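PDB 2A67: isochorismatase family protein from Enterococcus faecalis, which is of unknown function but belongs to the isochorismatase family and is probably a hydrolase related to the nicotinamidases. Local coordinates for residues D[11-16]-D[55-60]; D[21-26]-D[65-70]; D[46-51]-D[94-99]; D[134-139]-D[148-153]; D[155-158]-D[163-166]. All blocks are in the same frame, centred on the assembly; numbering follows the deposited sequence. Where two conformers were deposited one is given.

Contact 1 (D[11-16]-D[55-60]); sequences DFQKGI and TELPFG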
# COMPACT_ATOMS: atom_id res chain seq x y z
N ASP D 11 -5.80 8.62 -12.25
CA ASP D 11 -5.38 10.04 -12.11
C ASP D 11 -4.52 10.55 -13.24
O ASP D 11 -3.56 11.29 -13.00
CB ASP D 11 -4.62 10.28 -10.78
CG ASP D 11 -5.49 10.10 -9.53
OD1 ASP D 11 -6.70 9.85 -9.61
OD2 ASP D 11 -4.95 10.21 -8.41
N PHE D 12 -4.85 10.17 -14.47
CA PHE D 12 -4.20 10.71 -15.65
C PHE D 12 -4.81 12.06 -16.03
O PHE D 12 -5.44 12.21 -17.09
CB PHE D 12 -4.37 9.76 -16.83
CG PHE D 12 -3.44 8.60 -16.81
CD1 PHE D 12 -2.05 8.80 -16.74
CD2 PHE D 12 -3.93 7.30 -16.91
CE1 PHE D 12 -1.17 7.69 -16.79
CE2 PHE D 12 -3.06 6.18 -16.95
CZ PHE D 12 -1.70 6.38 -16.89
N GLN D 13 -4.56 13.06 -15.17
CA GLN D 13 -5.16 14.40 -15.29
C GLN D 13 -4.10 15.51 -15.51
O GLN D 13 -2.99 15.45 -14.96
CB GLN D 13 -5.96 14.68 -14.01
CG GLN D 13 -7.03 13.57 -13.65
CD GLN D 13 -7.46 13.69 -12.23
OE1 GLN D 13 -6.99 12.97 -11.37
NE2 GLN D 13 -8.37 14.62 -11.95
N LYS D 14 -4.47 16.51 -16.32
CA LYS D 14 -3.56 17.57 -16.77
C LYS D 14 -2.77 18.21 -15.62
O LYS D 14 -1.55 18.35 -15.70
CB LYS D 14 -4.32 18.64 -17.54
CG LYS D 14 -5.18 18.09 -18.67
CD LYS D 14 -5.84 19.24 -19.41
CE LYS D 14 -7.22 18.91 -19.91
NZ LYS D 14 -8.05 20.20 -19.84
N GLY D 15 -3.46 18.51 -14.53
CA GLY D 15 -2.85 19.24 -13.42
C GLY D 15 -1.99 18.48 -12.43
O GLY D 15 -1.72 18.99 -11.35
N ILE D 16 -1.52 17.28 -12.77
CA ILE D 16 -0.61 16.55 -11.85
C ILE D 16 0.92 16.89 -11.72
O ILE D 16 1.41 16.88 -10.59
CB ILE D 16 -0.82 14.99 -11.88
CG1 ILE D 16 -2.01 14.58 -11.01
CG2 ILE D 16 0.34 14.25 -11.21
CD1 ILE D 16 -3.16 14.03 -11.73
N THR D 55 -8.64 20.75 -3.45
CA THR D 55 -8.66 22.20 -3.61
C THR D 55 -7.76 22.65 -4.78
O THR D 55 -8.16 23.53 -5.54
CB THR D 55 -8.35 22.95 -2.31
OG1 THR D 55 -7.27 22.30 -1.64
CG2 THR D 55 -9.58 22.99 -1.38
N GLU D 56 -6.60 22.03 -4.97
CA GLU D 56 -5.76 22.48 -6.09
C GLU D 56 -5.93 21.64 -7.39
O GLU D 56 -5.18 21.80 -8.37
CB GLU D 56 -4.27 22.67 -5.71
CG GLU D 56 -3.98 23.34 -4.36
CD GLU D 56 -3.91 24.87 -4.41
OE1 GLU D 56 -3.55 25.47 -3.36
OE2 GLU D 56 -4.19 25.47 -5.48
N LEU D 57 -6.98 20.81 -7.44
CA LEU D 57 -7.40 20.10 -8.66
C LEU D 57 -8.93 20.06 -8.62
O LEU D 57 -9.50 19.00 -8.36
CB LEU D 57 -6.85 18.67 -8.63
CG LEU D 57 -6.60 17.89 -9.92
CD1 LEU D 57 -5.75 18.66 -10.90
CD2 LEU D 57 -5.94 16.58 -9.57
N PRO D 58 -9.57 21.24 -8.71
CA PRO D 58 -11.01 21.35 -8.42
C PRO D 58 -11.83 20.56 -9.41
O PRO D 58 -11.49 20.53 -10.57
CB PRO D 58 -11.30 22.86 -8.58
CG PRO D 58 -10.00 23.52 -8.43
CD PRO D 58 -9.00 22.57 -9.02
N PHE D 59 -12.93 19.99 -8.92
CA PHE D 59 -13.73 19.02 -9.69
C PHE D 59 -14.30 19.70 -10.94
O PHE D 59 -14.91 20.77 -10.84
CB PHE D 59 -14.93 18.50 -8.88
CG PHE D 59 -15.86 17.65 -9.73
CD1 PHE D 59 -15.54 16.32 -10.02
CD2 PHE D 59 -17.03 18.20 -10.28
CE1 PHE D 59 -16.38 15.55 -10.85
CE2 PHE D 59 -17.85 17.43 -11.10
CZ PHE D 59 -17.53 16.09 -11.37
N GLY D 60 -14.12 19.06 -12.09
CA GLY D 60 -14.65 19.58 -13.36
C GLY D 60 -13.81 20.68 -14.00
O GLY D 60 -14.10 21.07 -15.13

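Contact 2 (D[21-26]-D[65-70]); sequences QQLYRL and QLFEKL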
# COMPACT_ATOMS: atom_id res chain seq x y z
N GLN D 21 7.28 20.79 -12.62
CA GLN D 21 7.28 19.36 -12.29
C GLN D 21 6.64 18.51 -13.40
O GLN D 21 5.42 18.41 -13.47
CB GLN D 21 6.55 19.11 -10.95
CG GLN D 21 7.36 19.48 -9.68
CD GLN D 21 8.33 18.37 -9.23
OE1 GLN D 21 9.33 18.05 -9.91
NE2 GLN D 21 8.03 17.77 -8.08
N GLN D 22 7.47 17.96 -14.29
CA GLN D 22 7.02 17.06 -15.35
C GLN D 22 7.07 15.60 -14.90
O GLN D 22 8.08 15.16 -14.32
CB GLN D 22 7.86 17.24 -16.62
CG GLN D 22 7.53 18.48 -17.43
CD GLN D 22 7.55 18.24 -18.93
OE1 GLN D 22 8.57 17.81 -19.49
NE2 GLN D 22 6.42 18.51 -19.59
N LEU D 23 6.00 14.87 -15.15
CA LEU D 23 5.95 13.42 -14.90
C LEU D 23 6.97 12.67 -15.77
O LEU D 23 7.12 12.98 -16.95
CB LEU D 23 4.54 12.90 -15.18
CG LEU D 23 3.49 13.17 -14.10
CD1 LEU D 23 2.10 12.96 -14.68
CD2 LEU D 23 3.70 12.28 -12.87
N TYR D 24 7.68 11.71 -15.18
CA TYR D 24 8.75 10.97 -15.83
C TYR D 24 8.26 10.10 -17.00
O TYR D 24 7.38 9.21 -16.83
CB TYR D 24 9.45 10.11 -14.79
CG TYR D 24 10.64 9.34 -15.31
CD1 TYR D 24 11.83 9.99 -15.70
CD2 TYR D 24 10.58 7.94 -15.41
CE1 TYR D 24 12.93 9.25 -16.19
CE2 TYR D 24 11.67 7.20 -15.88
CZ TYR D 24 12.83 7.86 -16.27
OH TYR D 24 13.88 7.11 -16.73
N ARG D 25 8.81 10.41 -18.18
CA ARG D 25 8.50 9.75 -19.43
C ARG D 25 7.01 9.59 -19.71
O ARG D 25 6.59 8.53 -20.16
CB ARG D 25 9.24 8.40 -19.52
CG ARG D 25 10.72 8.58 -19.34
CD ARG D 25 11.56 7.36 -19.61
NE ARG D 25 12.96 7.79 -19.74
CZ ARG D 25 14.01 6.97 -19.74
NH1 ARG D 25 13.85 5.66 -19.63
NH2 ARG D 25 15.24 7.47 -19.84
N LEU D 26 6.23 10.63 -19.46
CA LEU D 26 4.77 10.60 -19.65
C LEU D 26 4.30 10.34 -21.08
O LEU D 26 3.32 9.59 -21.28
CB LEU D 26 4.11 11.88 -19.12
CG LEU D 26 2.56 11.87 -19.05
CD1 LEU D 26 2.03 10.80 -18.07
CD2 LEU D 26 1.99 13.25 -18.76
N GLN D 65 -9.28 17.68 -15.68
CA GLN D 65 -9.64 16.85 -16.83
C GLN D 65 -8.46 15.93 -17.16
O GLN D 65 -7.32 16.25 -16.80
CB GLN D 65 -10.00 17.69 -18.06
CG GLN D 65 -11.22 18.66 -17.95
CD GLN D 65 -11.44 19.36 -19.27
OE1 GLN D 65 -10.70 20.30 -19.57
NE2 GLN D 65 -12.43 18.91 -20.08
N LEU D 66 -8.78 14.83 -17.87
CA LEU D 66 -7.83 13.84 -18.35
C LEU D 66 -6.98 14.44 -19.46
O LEU D 66 -7.44 15.28 -20.24
CB LEU D 66 -8.56 12.58 -18.88
CG LEU D 66 -9.50 11.82 -17.93
CD1 LEU D 66 -10.34 10.74 -18.61
CD2 LEU D 66 -8.76 11.25 -16.76
N PHE D 67 -5.72 14.04 -19.50
CA PHE D 67 -4.84 14.45 -20.58
C PHE D 67 -5.56 14.24 -21.88
O PHE D 67 -6.13 13.16 -22.10
CB PHE D 67 -3.60 13.56 -20.59
CG PHE D 67 -2.71 13.77 -19.41
CD1 PHE D 67 -2.00 14.96 -19.27
CD2 PHE D 67 -2.58 12.79 -18.45
CE1 PHE D 67 -1.17 15.16 -18.18
CE2 PHE D 67 -1.74 12.98 -17.36
CZ PHE D 67 -1.05 14.18 -17.22
N GLU D 68 -5.49 15.23 -22.76
CA GLU D 68 -6.17 15.17 -24.06
C GLU D 68 -5.76 13.99 -24.93
O GLU D 68 -6.56 13.52 -25.71
CB GLU D 68 -5.86 16.44 -24.87
CG GLU D 68 -6.40 17.67 -24.23
CD GLU D 68 -7.68 18.12 -24.89
OE1 GLU D 68 -8.63 17.31 -25.02
OE2 GLU D 68 -7.71 19.31 -25.27
N LYS D 69 -4.51 13.56 -24.82
CA LYS D 69 -4.00 12.46 -25.67
C LYS D 69 -4.66 11.10 -25.42
O LYS D 69 -4.57 10.19 -26.28
CB LYS D 69 -2.48 12.33 -25.52
CG LYS D 69 -1.75 11.68 -26.72
CD LYS D 69 -0.56 10.91 -26.12
CE LYS D 69 0.70 10.84 -27.01
NZ LYS D 69 1.89 10.46 -26.15
N LEU D 70 -5.28 10.93 -24.24
CA LEU D 70 -5.95 9.66 -23.90
C LEU D 70 -7.25 9.45 -24.68
O LEU D 70 -8.06 10.37 -24.78
CB LEU D 70 -6.24 9.56 -22.39
CG LEU D 70 -5.06 9.32 -21.44
CD1 LEU D 70 -5.52 9.53 -20.03
CD2 LEU D 70 -4.46 7.89 -21.60

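Contact 3 (D[46-51]-D[94-99]); sequences PIIFVQ and DLLTEQ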
# COMPACT_ATOMS: atom_id res chain seq x y z
N PRO D 46 -14.55 -3.44 -19.95
CA PRO D 46 -14.71 -2.13 -19.27
C PRO D 46 -13.39 -1.36 -19.05
O PRO D 46 -12.39 -1.94 -18.66
CB PRO D 46 -15.35 -2.50 -17.93
CG PRO D 46 -15.69 -3.94 -17.95
CD PRO D 46 -14.95 -4.59 -19.09
N ILE D 47 -13.42 -0.04 -19.28
CA ILE D 47 -12.28 0.82 -19.07
C ILE D 47 -12.79 1.89 -18.06
O ILE D 47 -13.85 2.48 -18.26
CB ILE D 47 -11.81 1.57 -20.34
CG1 ILE D 47 -11.44 0.54 -21.47
CG2 ILE D 47 -10.70 2.64 -19.92
CD1 ILE D 47 -11.34 1.15 -22.86
N ILE D 48 -12.06 2.04 -16.97
CA ILE D 48 -12.49 2.88 -15.82
C ILE D 48 -11.40 3.89 -15.55
O ILE D 48 -10.27 3.53 -15.19
CB ILE D 48 -12.72 2.06 -14.57
CG1 ILE D 48 -13.71 0.92 -14.83
CG2 ILE D 48 -13.25 2.96 -13.37
CD1 ILE D 48 -13.64 -0.26 -13.83
N PHE D 49 -11.73 5.18 -15.71
CA PHE D 49 -10.80 6.24 -15.39
C PHE D 49 -11.08 6.74 -13.98
O PHE D 49 -12.25 7.01 -13.62
CB PHE D 49 -10.98 7.43 -16.34
CG PHE D 49 -10.51 7.17 -17.73
CD1 PHE D 49 -11.40 6.72 -18.71
CD2 PHE D 49 -9.18 7.38 -18.08
CE1 PHE D 49 -10.98 6.51 -19.98
CE2 PHE D 49 -8.76 7.15 -19.39
CZ PHE D 49 -9.66 6.72 -20.32
N VAL D 50 -10.04 6.86 -13.17
CA VAL D 50 -10.18 7.46 -11.82
C VAL D 50 -9.61 8.89 -11.88
O VAL D 50 -8.53 9.12 -12.41
CB VAL D 50 -9.49 6.59 -10.72
CG1 VAL D 50 -9.63 7.27 -9.35
CG2 VAL D 50 -10.17 5.14 -10.70
N GLN D 51 -10.39 9.84 -11.40
CA GLN D 51 -9.96 11.23 -11.33
C GLN D 51 -10.05 11.73 -9.90
O GLN D 51 -11.07 11.57 -9.21
CB GLN D 51 -10.83 12.10 -12.25
CG GLN D 51 -10.60 11.80 -13.73
CD GLN D 51 -11.59 12.48 -14.61
OE1 GLN D 51 -12.64 11.93 -14.93
NE2 GLN D 51 -11.30 13.73 -15.00
N ASP D 94 -18.43 -0.86 -5.82
CA ASP D 94 -19.80 -1.07 -6.35
C ASP D 94 -19.88 -1.25 -7.86
O ASP D 94 -20.64 -2.05 -8.34
CB ASP D 94 -20.77 0.05 -5.95
CG ASP D 94 -21.23 -0.07 -4.50
OD1 ASP D 94 -20.86 -1.07 -3.84
OD2 ASP D 94 -21.93 0.85 -4.03
N LEU D 95 -19.14 -0.42 -8.58
CA LEU D 95 -19.10 -0.48 -10.01
C LEU D 95 -18.50 -1.85 -10.45
O LEU D 95 -19.10 -2.58 -11.26
CB LEU D 95 -18.25 0.70 -10.53
CG LEU D 95 -17.95 0.55 -12.05
CD1 LEU D 95 -19.25 0.66 -12.85
CD2 LEU D 95 -16.93 1.53 -12.53
N LEU D 96 -17.36 -2.22 -9.86
CA LEU D 96 -16.73 -3.55 -10.16
C LEU D 96 -17.64 -4.74 -9.94
O LEU D 96 -17.63 -5.71 -10.73
CB LEU D 96 -15.46 -3.72 -9.34
CG LEU D 96 -14.42 -2.69 -9.73
CD1 LEU D 96 -13.16 -2.82 -8.89
CD2 LEU D 96 -14.13 -2.76 -11.22
N THR D 97 -18.39 -4.70 -8.84
CA THR D 97 -19.41 -5.70 -8.55
C THR D 97 -20.50 -5.66 -9.63
O THR D 97 -20.82 -6.68 -10.21
CB THR D 97 -20.03 -5.46 -7.16
OG1 THR D 97 -18.98 -5.32 -6.21
CG2 THR D 97 -20.92 -6.61 -6.73
N GLU D 98 -21.06 -4.47 -9.89
CA GLU D 98 -22.09 -4.34 -10.91
C GLU D 98 -21.61 -4.86 -12.29
O GLU D 98 -22.37 -5.48 -13.02
CB GLU D 98 -22.55 -2.91 -10.96
CG GLU D 98 -23.23 -2.39 -12.22
CD GLU D 98 -23.13 -0.85 -12.25
OE1 GLU D 98 -23.29 -0.23 -11.14
OE2 GLU D 98 -22.86 -0.28 -13.35
N GLN D 99 -20.35 -4.62 -12.62
CA GLN D 99 -19.77 -5.06 -13.88
C GLN D 99 -19.20 -6.48 -13.87
O GLN D 99 -18.69 -6.92 -14.90
CB GLN D 99 -18.70 -4.07 -14.36
CG GLN D 99 -19.21 -2.65 -14.69
CD GLN D 99 -20.31 -2.65 -15.73
OE1 GLN D 99 -21.38 -2.07 -15.52
NE2 GLN D 99 -20.06 -3.28 -16.86

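Contact 4 (D[134-139]-D[148-153]); sequences KTTSTL and QIIQHH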
# COMPACT_ATOMS: atom_id res chain seq x y z
N LYS D 134 5.81 -0.32 -17.75
CA LYS D 134 5.94 1.09 -18.16
C LYS D 134 4.64 1.86 -18.31
O LYS D 134 4.45 2.62 -19.28
CB LYS D 134 6.82 1.21 -19.40
CG LYS D 134 8.18 0.54 -19.20
CD LYS D 134 9.03 0.56 -20.47
CE LYS D 134 10.50 0.72 -20.08
NZ LYS D 134 11.26 1.45 -21.18
N THR D 135 3.71 1.66 -17.38
CA THR D 135 2.45 2.38 -17.49
C THR D 135 2.20 3.17 -16.17
O THR D 135 1.08 3.52 -15.86
CB THR D 135 1.25 1.46 -17.88
OG1 THR D 135 1.16 0.40 -16.91
CG2 THR D 135 1.36 0.92 -19.36
N THR D 136 3.24 3.39 -15.38
CA THR D 136 3.12 4.34 -14.24
C THR D 136 4.20 5.40 -14.35
O THR D 136 5.22 5.21 -15.01
CB THR D 136 3.18 3.68 -12.82
OG1 THR D 136 4.54 3.45 -12.45
CG2 THR D 136 2.43 2.38 -12.77
N SER D 137 3.98 6.53 -13.68
CA SER D 137 5.01 7.56 -13.67
C SER D 137 4.83 8.36 -12.39
O SER D 137 3.80 8.23 -11.71
CB SER D 137 4.90 8.45 -14.91
OG SER D 137 5.79 9.55 -14.86
N THR D 138 5.85 9.15 -12.08
CA THR D 138 5.92 9.98 -10.87
C THR D 138 6.98 11.07 -11.09
O THR D 138 7.47 11.24 -12.22
CB THR D 138 6.16 9.13 -9.58
OG1 THR D 138 5.81 9.90 -8.44
CG2 THR D 138 7.58 8.53 -9.45
N LEU D 139 7.31 11.81 -10.03
CA LEU D 139 8.18 13.00 -10.04
C LEU D 139 9.41 12.74 -9.20
O LEU D 139 9.35 11.95 -8.25
CB LEU D 139 7.41 14.19 -9.45
CG LEU D 139 6.00 14.48 -10.00
CD1 LEU D 139 5.23 15.41 -9.09
CD2 LEU D 139 6.04 15.07 -11.40
N GLN D 148 14.15 5.86 -9.77
CA GLN D 148 14.43 5.04 -8.59
C GLN D 148 13.15 4.65 -7.85
O GLN D 148 13.02 3.51 -7.36
CB GLN D 148 15.32 5.82 -7.60
CG GLN D 148 16.75 6.06 -8.03
CD GLN D 148 17.49 6.85 -6.98
OE1 GLN D 148 17.20 8.02 -6.76
NE2 GLN D 148 18.42 6.21 -6.30
N ILE D 149 12.22 5.61 -7.77
CA ILE D 149 10.89 5.39 -7.15
C ILE D 149 10.09 4.34 -7.92
O ILE D 149 9.51 3.43 -7.31
CB ILE D 149 10.05 6.69 -7.03
CG1 ILE D 149 10.76 7.74 -6.15
CG2 ILE D 149 8.60 6.34 -6.48
CD1 ILE D 149 10.21 9.16 -6.37
N ILE D 150 10.06 4.48 -9.24
CA ILE D 150 9.42 3.52 -10.13
C ILE D 150 10.02 2.14 -10.01
O ILE D 150 9.28 1.16 -9.87
CB ILE D 150 9.42 3.99 -11.59
CG1 ILE D 150 8.40 5.12 -11.77
CG2 ILE D 150 9.02 2.82 -12.53
CD1 ILE D 150 8.67 6.01 -12.95
N GLN D 151 11.35 2.04 -10.09
CA GLN D 151 12.04 0.76 -9.89
C GLN D 151 11.65 0.09 -8.55
O GLN D 151 11.31 -1.12 -8.47
CB GLN D 151 13.55 1.00 -10.01
CG GLN D 151 14.46 -0.16 -9.67
CD GLN D 151 15.96 0.25 -9.68
OE1 GLN D 151 16.43 1.16 -8.92
NE2 GLN D 151 16.74 -0.42 -10.58
N HIS D 152 11.73 0.88 -7.48
CA HIS D 152 11.42 0.40 -6.14
C HIS D 152 10.02 -0.19 -6.02
O HIS D 152 9.88 -1.29 -5.52
CB HIS D 152 11.59 1.56 -5.14
CG HIS D 152 11.30 1.19 -3.71
ND1 HIS D 152 12.02 0.25 -3.00
CD2 HIS D 152 10.38 1.70 -2.84
CE1 HIS D 152 11.59 0.22 -1.75
NE2 HIS D 152 10.58 1.07 -1.63
N HIS D 153 8.99 0.55 -6.43
CA HIS D 153 7.62 0.14 -6.18
C HIS D 153 7.20 -0.99 -7.12
O HIS D 153 6.52 -1.92 -6.71
CB HIS D 153 6.67 1.34 -6.31
CG HIS D 153 6.63 2.19 -5.07
ND1 HIS D 153 7.58 3.16 -4.80
CD2 HIS D 153 5.83 2.14 -3.99
CE1 HIS D 153 7.35 3.68 -3.60
NE2 HIS D 153 6.31 3.06 -3.08

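Contact 5 (D[155-158]-D[163-166]); sequences AIWA and TFLS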
# COMPACT_ATOMS: atom_id res chain seq x y z
N ALA D 155 9.08 -3.24 -8.33
CA ALA D 155 9.68 -4.49 -7.80
C ALA D 155 8.91 -5.04 -6.61
O ALA D 155 8.81 -6.27 -6.44
CB ALA D 155 11.15 -4.29 -7.43
N ILE D 156 8.36 -4.16 -5.77
CA ILE D 156 7.50 -4.65 -4.68
C ILE D 156 6.20 -5.30 -5.22
O ILE D 156 5.76 -6.32 -4.72
CB ILE D 156 7.09 -3.50 -3.75
CG1 ILE D 156 8.32 -2.89 -3.03
CG2 ILE D 156 6.04 -3.99 -2.71
CD1 ILE D 156 7.95 -1.58 -2.31
N TRP D 157 5.58 -4.68 -6.21
CA TRP D 157 4.31 -5.18 -6.72
C TRP D 157 4.45 -6.54 -7.46
O TRP D 157 3.57 -7.38 -7.33
CB TRP D 157 3.71 -4.19 -7.69
CG TRP D 157 3.56 -2.75 -7.13
CD1 TRP D 157 3.39 -2.34 -5.80
CD2 TRP D 157 3.47 -1.59 -7.92
NE1 TRP D 157 3.28 -0.95 -5.75
CE2 TRP D 157 3.28 -0.47 -7.04
CE3 TRP D 157 3.56 -1.36 -9.31
CZ2 TRP D 157 3.21 0.85 -7.50
CZ3 TRP D 157 3.46 -0.04 -9.78
CH2 TRP D 157 3.27 1.08 -8.84
N ALA D 158 5.53 -6.72 -8.19
CA ALA D 158 5.68 -7.92 -9.06
C ALA D 158 5.55 -9.17 -8.22
O ALA D 158 6.31 -9.37 -7.26
CB ALA D 158 7.02 -7.89 -9.76
N THR D 163 0.61 -9.38 -11.40
CA THR D 163 1.48 -9.98 -12.39
C THR D 163 1.73 -8.94 -13.45
O THR D 163 0.77 -8.40 -13.99
CB THR D 163 0.74 -11.18 -13.09
OG1 THR D 163 0.29 -12.12 -12.11
CG2 THR D 163 1.70 -11.91 -14.10
N PHE D 164 3.00 -8.75 -13.84
CA PHE D 164 3.30 -7.94 -15.00
C PHE D 164 3.02 -8.71 -16.25
O PHE D 164 3.41 -9.86 -16.35
CB PHE D 164 4.75 -7.46 -14.99
CG PHE D 164 4.92 -6.21 -14.13
CD1 PHE D 164 4.71 -4.96 -14.67
CD2 PHE D 164 5.22 -6.34 -12.78
CE1 PHE D 164 4.79 -3.77 -13.84
CE2 PHE D 164 5.35 -5.18 -11.94
CZ PHE D 164 5.15 -3.92 -12.51
N LEU D 165 2.32 -8.07 -17.18
CA LEU D 165 1.95 -8.68 -18.42
C LEU D 165 3.12 -8.74 -19.41
O LEU D 165 4.03 -7.91 -19.36
CB LEU D 165 0.78 -7.88 -19.00
CG LEU D 165 -0.50 -8.01 -18.15
CD1 LEU D 165 -1.60 -7.17 -18.76
CD2 LEU D 165 -0.97 -9.46 -17.97
N SER D 166 3.08 -9.78 -20.26
CA SER D 166 3.89 -9.84 -21.50
C SER D 166 3.20 -9.05 -22.62
O SER D 166 1.94 -8.88 -22.65
CB SER D 166 4.09 -11.34 -21.96
OG SER D 166 4.27 -12.29 -20.86

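Contact 1 (D[11-16]-D[55-60])
Leu57 spreads its two methyl groups over Gln13 and Gly15, joining two loops at the C-terminal end of the parallel sheet in this isochorismatase-type alpha/beta fold. The loops follow the neighbouring strands 5-10 and 47-52. The close packing is confined to Leu57. A chi1 of -154° carries its CG opposite the backbone N and sends CD1 onto the backbone of Gly15, 3.9 Å from Gly15 CA, while CD2 turns to the amide of Gln13 and, less closely, to Ile16 CD1 at 4.3 Å. Outside this buried side chain the contact is loose: Thr55, Glu56 and the run Pro58 to Gly60 lie at the surface. Nearby, Asp11 forms a salt bridge with Lys81, a pairing consistent with the Asp-Lys pair of the isochorismatase family. The Gln13 amide is fixed at both ends, OE1 accepting from His52 N and NE2 bonded to Trp64 O, and Leu57 CD2 lies 3.9 Å from that same Gln13 NE2.

Contact 2 (D[21-26]-D[65-70])
Leu23 is the first residue of segment 21-26 to meet Phe67: its CD1 approaches the outer end of the ring obliquely, 4.2 Å from Phe67 CZ. Tyr24, next along, turns from this contact to the strand 128-137 side, where its backbone pairs with Thr138. Arg25 folds back on Tyr24, with Arg25 CG 3.7 Å above the plane of the Tyr24 ring and over its centre, and it takes the N-cap position of helix 26-42. The two segments belong to loops on the C-terminal side of the parallel alpha/beta sheet, and they meet where the first long helix begins. Leu26, in the opening turn of that helix, makes the closest approach. Its CG is anti to the backbone N (chi1 -170°), which sends CD2 over one face of the Phe67 ring in a CH-pi contact, 4.0 Å from the centroid and 29° off the normal. The methyl is displaced toward the far end of the ring, and Leu26 CD2 comes within 3.5 Å of Phe67 CZ. Phe67 itself opens a type I beta turn closed by the bond from Leu70 N to Phe67 O, 3.2 Å. The same loop is tied back to Phe12 by a backbone hydrogen bond, and to helix 26-42 by a salt bridge from Lys69 to Asp31.

Contact 3 (D[46-51]-D[94-99])
Leu95 O accepts the shortest hydrogen bond here, from Gln99 N at 2.8 Å in the last turn of helix 92-98, and the side chain of the same Leu95 is pressed against Ile48. The two side chains reach toward each other tip to tip: Leu95 CD2 is about 4.0 Å from each of CG1, CG2 and CD1 of Ile48, so a single leucine methyl rests on both branches of the isoleucine. Leu96, the next residue, slants across Ile48, its CD2 3.6 Å from Ile48 CD1. The two leucines need different first torsions for this: Leu95 has CG anti to the backbone N (chi1 170°), Leu96 has it beside that N (chi1 -64°). Within the three-layered alpha/beta/alpha fold, helix 92-98 packs on one face of the parallel sheet through Ile48, while the flanking Ile47 and Phe49 turn to helix 26-42 on the other face. Ile48 is also surrounded within its own layer, by Ala6 and Leu8 of strand 5-10 and Ile79 of strand 77-81, and its backbone is paired with Leu7 and Leu9. Leu96 also touches Tyr127. At the helix end Pro46 and Gln99 cover each other more distantly, Pro46 CG 4.7 Å from Gln99 CB.

Contact 4 (D[134-139]-D[148-153])
Thr138 and Ile149 cross at about a right angle, and the apolar part of the contact starts from them: Thr138 CG2 lies 3.8 Å from Ile149 CG2. The torsion of Thr138 (chi1 -162°) puts OG1 anti to the backbone N, which leaves the methyl CG2 flanked by both N and the carbonyl carbon and turned to the helix. Ile150 packs mainly on the backbone, its CD1 4.0 Å from Ser137 CA and a similar distance from the carbonyl O of Thr136, while its CG1 also touches the methyl of Thr138. Ile149 CD1 likewise meets a carbonyl, that of Leu139, with 3.5 Å to the O.

No hydrogen bond joins the two segments; the polar groups look elsewhere. Thr138 OG1 bonds to Glu112 OE1, Ser137 OG to Tyr24 O, and Thr136 OG1 to both Thr111 OG1 and Glu154 OE2. Inside the helix, Ile149 O is gripped twice by His153, by its backbone N at 3.1 Å and by ND1 at 3.2 Å, the two donors coming from opposite faces of the carbonyl plane. The ND1 bond, with an angle of 156° at the hydrogen, lies in the imidazole plane and would help fix the rotation of that ring.

Helix 146-157 packs on the end of strand 128-137 beside helix 111-125, and at the subunit interface His153 meets His152 and His153 of the second subunit.

Contact 5 (D[155-158]-D[163-166])
Phe164 lies with its ring edge to Ala158 and its outer end beside Trp157, so that neither neighbour sits flat on it. Ala158 CB is close to the ring plane, 3.8 Å from Phe164 CD2, and the alanine CA is also in that plane, 4.0 Å from CE2 of the same ring. The indole of Trp157 runs nearly parallel to the phenyl group, their planes less than 20° apart, but the rings are offset without overlapping: Phe164 CZ arrives at the indole edge, 4.4 Å from Trp157 CE3. The first torsion of Phe164 (chi1 -83°) keeps CG beside the backbone N and swings the ring end toward the helix. These contacts close the last beta-alpha-beta unit of the sheet, strand 128-137, helix 146-157 and the short edge strand 163-164. Ala158 is where the chain leaves helical backbone angles, and after a brief connection it enters the edge strand, leaving Ala158 CA and Thr163 CA 5.7 Å apart. Phe164 is further packed on Met131 and Pro133 of the adjoining strand, with which Thr163 and Leu165 make backbone bonds. Trp157 turns its indole between sheet and helix 111-125: NE1 is hydrogen-bonded to Asp116 OD2, and the rings touch Val115 and Ile119. Just before it, Ile156 packs on Phe113 of the second subunit.

Overall arrangement
The five contacts are spread around one parallel six-stranded sheet; contacts 3, 4 and 5 reach its strands, and contacts 1 and 2, centres about 11 Å apart, join the loops after strands 5-10 and 47-52 at its end. Contacts 1, 2 and 3 have interleaved segments along the chain, whereas contacts 4 and 5 follow in series. Contact 3 lies on strand 47-52 with helix 92-98, about 24 Å between centres from contact 4 and across the chain's centre from it. Contacts 4 and 5, about 12 Å apart, share helix 146-157 and neighbouring strands. Contact 2 bridges to contact 4 through Tyr24, so the loop regions at the sheet's end connect to the half that meets the second subunit.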